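Local coordinates for ferritin like protein (Caulobacter vibrioides, PDB 3HL1) that is of unknown function but has a ferritin-like helical fold and probably binds metal, at residues 3-15 and 132-144. Residues are numbered along the deposited sequence; the frame is centred on the assembly and turned at random.
Sequences PPVWTLPRLYQHF and PDLADDVTDYGSI
Asp136 meets Trp6, Thr7 and Arg10 at once at the start of helix 8-35. Its CB sits over the face of the indole, 3.5 Å from the centroid of the five-membered ring of Trp6, a CH-pi contact. The Asp136 carboxylate is steeply inclined to that ring, their planes 72° apart, and its two oxygens divide the work. Asp136 OD2 takes the backbone N-H of Thr7, the N-cap residue, at an N to O distance of 3.0 Å, nearly along its own C-O axis. Asp136 OD1 receives Arg10 NH1 at 2.9 Å in a salt bridge, with NH1 above the carboxylate plane. The arginine chain bends at chi2 (-94°) and crosses the acid at about a right angle; the guanidinium and carboxylate planes are also almost perpendicular, and Asp137 CB lies over one guanidinium face. Such a negative charge beside the first turn should also suit the helix dipole.

Trp6 NE1 donates its hydrogen to Leu134 O, 2.8 Å away and tilted somewhat from the indole plane, while a water joins Val5 O to Asp136 N. One turn beyond Arg10, His14 uses both ring nitrogens. ND1 gives a nearly straight bond to Arg10 O, which lies in the plane of the imidazole; this fixes the ring's rotation and directs NE2 at the loop. There His14 NE2 donates to Val138 O at 2.7 Å and, more weakly, to Tyr141 OH, which meets the ring edge. Trp6 CH2 covers one face of the imidazole. Asp136 O, buried here, has no hydrogen-bonding partner in the model.

Gln157, bonded to Trp6 N and Pro4 O, ties down the N-terminal arm as well. The whole is a helix N-terminus, with Thr7 OG1 weakly capping Arg10 N, clasped by the loop 134-141, which carries the type I turn 135-138, in a ferritin-like helical fold.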
loop_
_atom_site.group_PDB
_atom_site.type_symbol
_atom_site.label_atom_id
_atom_site.label_comp_id
_atom_site.label_asym_id
_atom_site.label_seq_id
_atom_site.Cartn_x
_atom_site.Cartn_y
_atom_site.Cartn_z
ATOM N N PRO A 3 -13.360 25.276 -9.914
ATOM C CA PRO A 3 -12.871 24.181 -9.045
ATOM C C PRO A 3 -13.958 23.127 -8.782
ATOM O O PRO A 3 -15.021 23.478 -8.253
ATOM C CB PRO A 3 -12.464 24.901 -7.739
ATOM C CG PRO A 3 -12.444 26.404 -8.091
ATOM C CD PRO A 3 -13.436 26.570 -9.209
ATOM N N PRO A 4 -13.706 21.849 -9.143
ATOM C CA PRO A 4 -14.756 20.805 -8.984
ATOM C C PRO A 4 -15.224 20.608 -7.519
ATOM O O PRO A 4 -14.372 20.428 -6.668
ATOM C CB PRO A 4 -14.060 19.529 -9.505
ATOM C CG PRO A 4 -12.919 20.038 -10.373
ATOM C CD PRO A 4 -12.457 21.292 -9.701
ATOM N N VAL A 5 -16.539 20.645 -7.248
ATOM C CA VAL A 5 -17.064 20.602 -5.870
ATOM C C VAL A 5 -17.162 19.150 -5.337
ATOM O O VAL A 5 -17.731 18.274 -5.996
ATOM C CB VAL A 5 -18.451 21.258 -5.722
ATOM C CG1 VAL A 5 -18.760 21.436 -4.247
ATOM C CG2 VAL A 5 -18.518 22.615 -6.443
ATOM N N TRP A 6 -16.563 18.912 -4.174
ATOM C CA TRP A 6 -16.517 17.589 -3.559
ATOM C C TRP A 6 -17.591 17.467 -2.518
ATOM O O TRP A 6 -17.791 18.386 -1.746
ATOM C CB TRP A 6 -15.154 17.361 -2.872
ATOM C CG TRP A 6 -14.128 16.903 -3.833
ATOM C CD1 TRP A 6 -13.704 17.586 -4.945
ATOM C CD2 TRP A 6 -13.423 15.646 -3.835
ATOM N NE1 TRP A 6 -12.775 16.842 -5.631
ATOM C CE2 TRP A 6 -12.555 15.660 -4.964
ATOM C CE3 TRP A 6 -13.426 14.519 -2.986
ATOM C CZ2 TRP A 6 -11.722 14.588 -5.287
ATOM C CZ3 TRP A 6 -12.605 13.468 -3.286
ATOM C CH2 TRP A 6 -11.739 13.503 -4.429
ATOM N N THR A 7 -18.244 16.322 -2.471
ATOM C CA THR A 7 -19.152 15.987 -1.399
ATOM C C THR A 7 -18.422 15.136 -0.337
ATOM O O THR A 7 -17.435 14.468 -0.624
ATOM C CB THR A 7 -20.429 15.250 -1.903
ATOM O OG1 THR A 7 -20.132 13.927 -2.334
ATOM C CG2 THR A 7 -21.138 16.018 -3.034
ATOM N N LEU A 8 -18.917 15.199 0.884
ATOM C CA LEU A 8 -18.364 14.432 1.985
ATOM C C LEU A 8 -18.381 12.911 1.728
ATOM O O LEU A 8 -17.370 12.247 1.939
ATOM C CB LEU A 8 -18.998 14.823 3.333
ATOM C CG LEU A 8 -18.236 14.304 4.582
ATOM C CD1 LEU A 8 -16.752 14.790 4.627
ATOM C CD2 LEU A 8 -18.982 14.624 5.879
ATOM N N PRO A 9 -19.493 12.351 1.230
ATOM C CA PRO A 9 -19.445 10.917 0.907
ATOM C C PRO A 9 -18.366 10.509 -0.109
ATOM O O PRO A 9 -17.727 9.442 0.038
ATOM C CB PRO A 9 -20.875 10.601 0.440
ATOM C CG PRO A 9 -21.738 11.702 1.008
ATOM C CD PRO A 9 -20.849 12.929 1.060
ATOM N N ARG A 10 -18.145 11.322 -1.113
ATOM C CA ARG A 10 -17.138 11.044 -2.110
ATOM C C ARG A 10 -15.738 11.183 -1.558
ATOM O O ARG A 10 -14.848 10.440 -1.950
ATOM C CB ARG A 10 -17.362 11.934 -3.344
ATOM C CG ARG A 10 -18.667 11.623 -4.102
ATOM C CD ARG A 10 -18.500 10.649 -5.252
ATOM N NE ARG A 10 -19.756 10.282 -5.942
ATOM C CZ ARG A 10 -20.505 11.081 -6.732
ATOM N NH1 ARG A 10 -20.176 12.348 -6.971
ATOM N NH2 ARG A 10 -21.623 10.606 -7.298
ATOM N N LEU A 11 -15.542 12.129 -0.649
ATOM C CA LEU A 11 -14.232 12.281 0.027
ATOM C C LEU A 11 -13.993 11.016 0.810
ATOM O O LEU A 11 -12.930 10.384 0.665
ATOM C CB LEU A 11 -14.198 13.529 0.924
ATOM C CG LEU A 11 -12.878 13.661 1.711
ATOM C CD1 LEU A 11 -11.741 13.791 0.708
ATOM C CD2 LEU A 11 -12.932 14.833 2.648
ATOM N N TYR A 12 -14.998 10.563 1.554
ATOM C CA TYR A 12 -14.903 9.299 2.318
ATOM C C TYR A 12 -14.583 8.076 1.431
ATOM O O TYR A 12 -13.718 7.225 1.764
ATOM C CB TYR A 12 -16.205 9.093 3.124
ATOM C CG TYR A 12 -16.385 9.997 4.348
ATOM C CD1 TYR A 12 -15.460 11.004 4.697
ATOM C CD2 TYR A 12 -17.495 9.852 5.144
ATOM C CE1 TYR A 12 -15.648 11.806 5.840
ATOM C CE2 TYR A 12 -17.673 10.598 6.245
ATOM C CZ TYR A 12 -16.777 11.572 6.614
ATOM O OH TYR A 12 -17.066 12.290 7.753
ATOM N N GLN A 13 -15.267 7.996 0.281
ATOM C CA GLN A 13 -14.985 6.948 -0.682
ATOM C C GLN A 13 -13.534 6.993 -1.167
ATOM O O GLN A 13 -12.886 5.962 -1.307
ATOM C CB GLN A 13 -15.916 7.082 -1.874
ATOM C CG GLN A 13 -17.251 6.530 -1.611
ATOM C CD GLN A 13 -18.131 6.477 -2.865
ATOM O OE1 GLN A 13 -18.778 7.441 -3.234
ATOM N NE2 GLN A 13 -18.166 5.337 -3.473
ATOM N N HIS A 14 -13.006 8.201 -1.356
ATOM C CA HIS A 14 -11.602 8.341 -1.764
ATOM C C HIS A 14 -10.609 7.985 -0.645
ATOM O O HIS A 14 -9.541 7.477 -0.929
ATOM C CB HIS A 14 -11.312 9.700 -2.346
ATOM C CG HIS A 14 -11.804 9.881 -3.756
ATOM N ND1 HIS A 14 -13.129 10.096 -4.057
ATOM C CD2 HIS A 14 -11.161 9.821 -4.948
ATOM C CE1 HIS A 14 -13.280 10.195 -5.373
ATOM N NE2 HIS A 14 -12.104 10.006 -5.940
ATOM N N PHE A 15 -10.911 8.315 0.607
ATOM C CA PHE A 15 -10.118 7.836 1.717
ATOM C C PHE A 15 -10.027 6.296 1.723
ATOM O O PHE A 15 -8.919 5.702 1.901
ATOM C CB PHE A 15 -10.681 8.291 3.075
ATOM C CG PHE A 15 -10.514 9.759 3.375
ATOM C CD1 PHE A 15 -9.302 10.443 3.092
ATOM C CD2 PHE A 15 -11.501 10.441 3.996
ATOM C CE1 PHE A 15 -9.139 11.783 3.422
ATOM C CE2 PHE A 15 -11.354 11.780 4.330
ATOM C CZ PHE A 15 -10.169 12.460 4.029
ATOM N N PRO A 132 -4.216 16.293 -13.491
ATOM C CA PRO A 132 -4.963 15.502 -12.518
ATOM C C PRO A 132 -6.441 15.710 -12.703
ATOM O O PRO A 132 -6.873 16.860 -12.920
ATOM C CB PRO A 132 -4.509 16.069 -11.173
ATOM C CG PRO A 132 -3.159 16.666 -11.463
ATOM C CD PRO A 132 -3.247 17.194 -12.827
ATOM N N ASP A 133 -7.197 14.620 -12.689
ATOM C CA ASP A 133 -8.641 14.696 -12.819
ATOM C C ASP A 133 -9.175 14.875 -11.406
ATOM O O ASP A 133 -9.102 13.951 -10.566
ATOM C CB ASP A 133 -9.206 13.455 -13.449
ATOM C CG ASP A 133 -10.660 13.608 -13.782
ATOM O OD1 ASP A 133 -11.327 14.526 -13.225
ATOM O OD2 ASP A 133 -11.131 12.788 -14.578
ATOM N N LEU A 134 -9.679 16.080 -11.142
ATOM C CA LEU A 134 -10.046 16.487 -9.786
ATOM C C LEU A 134 -11.526 16.284 -9.457
ATOM O O LEU A 134 -11.965 16.676 -8.349
ATOM C CB LEU A 134 -9.640 17.965 -9.540
ATOM C CG LEU A 134 -8.150 18.287 -9.781
ATOM C CD1 LEU A 134 -7.878 19.771 -9.583
ATOM C CD2 LEU A 134 -7.262 17.433 -8.874
ATOM N N ALA A 135 -12.291 15.705 -10.370
ATOM C CA ALA A 135 -13.718 15.479 -10.164
ATOM C C ALA A 135 -13.934 14.398 -9.032
ATOM O O ALA A 135 -13.178 13.426 -8.935
ATOM C CB ALA A 135 -14.357 15.047 -11.469
ATOM N N ASP A 136 -14.923 14.605 -8.158
ATOM C CA ASP A 136 -15.090 13.703 -7.010
ATOM C C ASP A 136 -15.697 12.344 -7.381
ATOM O O ASP A 136 -15.749 11.445 -6.531
ATOM C CB ASP A 136 -15.863 14.389 -5.858
ATOM C CG ASP A 136 -17.379 14.514 -6.102
ATOM O OD1 ASP A 136 -17.911 14.211 -7.193
ATOM O OD2 ASP A 136 -18.046 14.954 -5.149
ATOM N N ASP A 137 -16.094 12.173 -8.641
ATOM C CA ASP A 137 -16.607 10.876 -9.121
ATOM C C ASP A 137 -15.592 10.010 -9.860
ATOM O O ASP A 137 -15.934 8.934 -10.328
ATOM C CB ASP A 137 -17.891 11.043 -9.949
ATOM C CG ASP A 137 -17.730 11.961 -11.171
ATOM O OD1 ASP A 137 -16.616 12.450 -11.476
ATOM O OD2 ASP A 137 -18.771 12.204 -11.829
ATOM N N VAL A 138 -14.349 10.482 -9.949
ATOM C CA VAL A 138 -13.259 9.714 -10.532
ATOM C C VAL A 138 -12.825 8.628 -9.561
ATOM O O VAL A 138 -12.623 8.897 -8.387
ATOM C CB VAL A 138 -12.039 10.611 -10.823
ATOM C CG1 VAL A 138 -10.894 9.810 -11.380
ATOM C CG2 VAL A 138 -12.449 11.705 -11.790
ATOM N N THR A 139 -12.689 7.424 -10.074
ATOM C CA THR A 139 -12.260 6.285 -9.296
ATOM C C THR A 139 -10.874 5.752 -9.718
ATOM O O THR A 139 -10.224 5.093 -8.913
ATOM C CB THR A 139 -13.300 5.104 -9.331
ATOM O OG1 THR A 139 -12.736 3.969 -8.646
ATOM C CG2 THR A 139 -13.631 4.706 -10.742
ATOM N N ASP A 140 -10.464 6.003 -10.963
ATOM C CA ASP A 140 -9.203 5.549 -11.499
ATOM C C ASP A 140 -8.317 6.718 -11.879
ATOM O O ASP A 140 -8.745 7.714 -12.500
ATOM C CB ASP A 140 -9.397 4.663 -12.720
ATOM C CG ASP A 140 -9.984 3.292 -12.391
ATOM O OD1 ASP A 140 -9.622 2.710 -11.379
ATOM O OD2 ASP A 140 -10.747 2.747 -13.221
ATOM N N TYR A 141 -7.048 6.580 -11.527
ATOM C CA TYR A 141 -6.072 7.611 -11.789
ATOM C C TYR A 141 -4.848 7.010 -12.508
ATOM O O TYR A 141 -4.646 5.805 -12.522
ATOM C CB TYR A 141 -5.684 8.266 -10.433
ATOM C CG TYR A 141 -6.824 8.904 -9.661
ATOM C CD1 TYR A 141 -7.594 8.180 -8.739
ATOM C CD2 TYR A 141 -7.135 10.232 -9.849
ATOM C CE1 TYR A 141 -8.631 8.769 -8.072
ATOM C CE2 TYR A 141 -8.159 10.840 -9.160
ATOM C CZ TYR A 141 -8.911 10.107 -8.274
ATOM O OH TYR A 141 -9.940 10.771 -7.628
ATOM N N GLY A 142 -4.010 7.870 -13.087
ATOM C CA GLY A 142 -2.828 7.403 -13.806
ATOM C C GLY A 142 -1.625 7.073 -12.947
ATOM O O GLY A 142 -0.667 6.493 -13.418
ATOM N N SER A 143 -1.686 7.471 -11.675
ATOM C CA SER A 143 -0.591 7.283 -10.712
ATOM C C SER A 143 -1.135 7.486 -9.296
ATOM O O SER A 143 -2.181 8.082 -9.130
ATOM C CB SER A 143 0.507 8.338 -10.928
ATOM O OG SER A 143 0.007 9.685 -10.798
ATOM N N ILE A 144 -0.371 7.057 -8.299
ATOM C CA ILE A 144 -0.726 7.253 -6.912
ATOM C C ILE A 144 -0.690 8.720 -6.578
ATOM O O ILE A 144 -1.561 9.213 -5.875
ATOM C CB ILE A 144 0.222 6.465 -5.960
ATOM C CG1 ILE A 144 -0.012 4.975 -6.149
ATOM C CG2 ILE A 144 -0.020 6.896 -4.528
ATOM C CD1 ILE A 144 0.937 4.079 -5.298
HETATM O O HOH W 1 -16.329 17.063 -8.314
#